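Local coordinates for protein dTDP-4-dehydrorhamnose reductase (Bacillus anthracis, PDB 3SC6) that reduces dTDP-4-dehydrorhamnose with NADPH to dTDP-L-rhamnose, the last step in making this sugar nucleotide for the bacterial cell surface, at residues S179-Q184 with L238-E243. Residues are numbered along the deposited sequence; the frame is centred on the assembly and turned at random.
Sequences SVVADQ and LPVSTE
D183 reaches across to the turn that follows strand 236-240 and takes the backbone N-H of T242 on its carboxylate. OD1 accepts on its syn side, 2.9 Å from T242 N. The bond is bent, with an N-H...O angle of 141°, and the donor stands 19° out of the carboxylate plane. The torsion behind this sets CG between the backbone N and the carbonyl carbon of D183 (chi1 58°), and CB of S241 lies against the same OD1. The N-H of T242 thus gives the carboxylate a backbone donor. The side chain of T242 lies beside the amide end of Q184, whose chain runs extended beyond CG to bring it there.

Upstream, 177-181 and 236-240 form a two-stranded parallel sheet, separate from the main Rossmann sheet that carries NADP. V180 straddles P239: its N donates to L238 O at 3.0 Å, and its O receives a weak bond from V240 N. Two residues on, A182 N donates to V240 O at 3.0 Å. S179 and L238 share one face, their CB atoms 4.0 Å apart. The two methyls of V240 part company: CG1 packs 3.7 Å from S179 CB, while CG2 rests against the V180 carbonyl. V180 and P239 point to the other face; V180 meets F164 and M168 of helix 164-172, and the methyl of A182 touches P239 CB at 3.7 Å, both residues packing on F221 of helix 220-231.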
loop_
_atom_site.group_PDB
_atom_site.type_symbol
_atom_site.label_atom_id
_atom_site.label_comp_id
_atom_site.label_asym_id
_atom_site.label_seq_id
_atom_site.Cartn_x
_atom_site.Cartn_y
_atom_site.Cartn_z
ATOM N N SER A 179 -24.026 -8.929 4.101
ATOM C CA SER A 179 -24.090 -7.669 3.366
ATOM C C SER A 179 -22.744 -6.947 3.269
ATOM O O SER A 179 -22.052 -6.751 4.271
ATOM C CB SER A 179 -25.151 -6.755 3.986
ATOM O OG SER A 179 -24.865 -6.487 5.344
ATOM N N VAL A 180 -22.399 -6.546 2.046
ATOM C CA VAL A 180 -21.151 -5.845 1.751
ATOM C C VAL A 180 -21.405 -4.607 0.889
ATOM O O VAL A 180 -22.238 -4.635 -0.014
ATOM C CB VAL A 180 -20.190 -6.760 0.973
ATOM C CG1 VAL A 180 -18.934 -6.000 0.573
ATOM C CG2 VAL A 180 -19.853 -7.999 1.791
ATOM N N VAL A 181 -20.676 -3.530 1.160
ATOM C CA VAL A 181 -20.830 -2.290 0.399
ATOM C C VAL A 181 -20.678 -2.567 -1.104
ATOM O O VAL A 181 -19.821 -3.356 -1.508
ATOM C CB VAL A 181 -19.799 -1.229 0.844
ATOM C CG1 VAL A 181 -19.913 0.020 -0.009
ATOM C CG2 VAL A 181 -19.987 -0.888 2.316
ATOM N N ALA A 182 -21.514 -1.926 -1.921
ATOM C CA ALA A 182 -21.464 -2.116 -3.377
ATOM C C ALA A 182 -21.454 -0.811 -4.184
ATOM O O ALA A 182 -21.551 -0.843 -5.409
ATOM C CB ALA A 182 -22.629 -2.991 -3.822
ATOM N N ASP A 183 -21.335 0.327 -3.506
ATOM C CA ASP A 183 -21.315 1.623 -4.189
ATOM C C ASP A 183 -19.926 2.278 -4.153
ATOM O O ASP A 183 -19.795 3.489 -4.345
ATOM C CB ASP A 183 -22.386 2.560 -3.615
ATOM C CG ASP A 183 -22.220 2.804 -2.128
ATOM O OD1 ASP A 183 -23.020 3.579 -1.564
ATOM O OD2 ASP A 183 -21.298 2.219 -1.523
ATOM N N GLN A 184 -18.902 1.462 -3.899
ATOM C CA GLN A 184 -17.514 1.923 -3.845
ATOM C C GLN A 184 -16.676 1.009 -4.727
ATOM O O GLN A 184 -16.416 -0.143 -4.373
ATOM C CB GLN A 184 -16.956 1.904 -2.421
ATOM C CG GLN A 184 -17.668 2.810 -1.451
ATOM C CD GLN A 184 -17.051 2.765 -0.066
ATOM O OE1 GLN A 184 -16.060 2.074 0.163
ATOM N NE2 GLN A 184 -17.633 3.511 0.865
ATOM N N LEU A 238 -25.475 -9.384 0.050
ATOM C CA LEU A 238 -26.461 -8.322 -0.138
ATOM C C LEU A 238 -25.780 -6.972 -0.351
ATOM O O LEU A 238 -24.998 -6.538 0.487
ATOM C CB LEU A 238 -27.388 -8.251 1.079
ATOM C CG LEU A 238 -28.171 -9.531 1.408
ATOM C CD1 LEU A 238 -28.983 -9.354 2.682
ATOM C CD2 LEU A 238 -29.070 -9.941 0.250
ATOM N N PRO A 239 -26.089 -6.294 -1.470
ATOM C CA PRO A 239 -25.486 -4.998 -1.760
ATOM C C PRO A 239 -26.063 -3.873 -0.909
ATOM O O PRO A 239 -27.273 -3.659 -0.918
ATOM C CB PRO A 239 -25.841 -4.775 -3.230
ATOM C CG PRO A 239 -27.114 -5.497 -3.418
ATOM C CD PRO A 239 -27.072 -6.684 -2.499
ATOM N N VAL A 240 -25.200 -3.160 -0.190
ATOM C CA VAL A 240 -25.635 -2.053 0.663
ATOM C C VAL A 240 -24.888 -0.766 0.318
ATOM O O VAL A 240 -23.803 -0.803 -0.263
ATOM C CB VAL A 240 -25.439 -2.370 2.161
ATOM C CG1 VAL A 240 -26.296 -3.557 2.567
ATOM C CG2 VAL A 240 -23.972 -2.629 2.468
ATOM N N SER A 241 -25.478 0.368 0.683
ATOM C CA SER A 241 -24.883 1.674 0.416
ATOM C C SER A 241 -23.904 2.078 1.511
ATOM O O SER A 241 -23.777 1.399 2.530
ATOM C CB SER A 241 -25.975 2.737 0.284
ATOM O OG SER A 241 -26.733 2.843 1.477
ATOM N N THR A 242 -23.218 3.195 1.287
ATOM C CA THR A 242 -22.241 3.718 2.236
ATOM C C THR A 242 -22.902 4.405 3.427
ATOM O O THR A 242 -22.394 4.342 4.547
ATOM C CB THR A 242 -21.313 4.748 1.564
ATOM O OG1 THR A 242 -22.096 5.842 1.065
ATOM C CG2 THR A 242 -20.546 4.117 0.420
ATOM N N GLU A 243 -24.028 5.066 3.180
ATOM C CA GLU A 243 -24.752 5.771 4.236
ATOM C C GLU A 243 -25.278 4.824 5.318
ATOM O O GLU A 243 -25.284 5.171 6.500
ATOM C CB GLU A 243 -25.906 6.587 3.645
ATOM C CG GLU A 243 -25.461 7.663 2.652
ATOM C CD GLU A 243 -26.622 8.468 2.089
ATOM O OE1 GLU A 243 -27.783 8.195 2.465
ATOM O OE2 GLU A 243 -26.370 9.376 1.269
#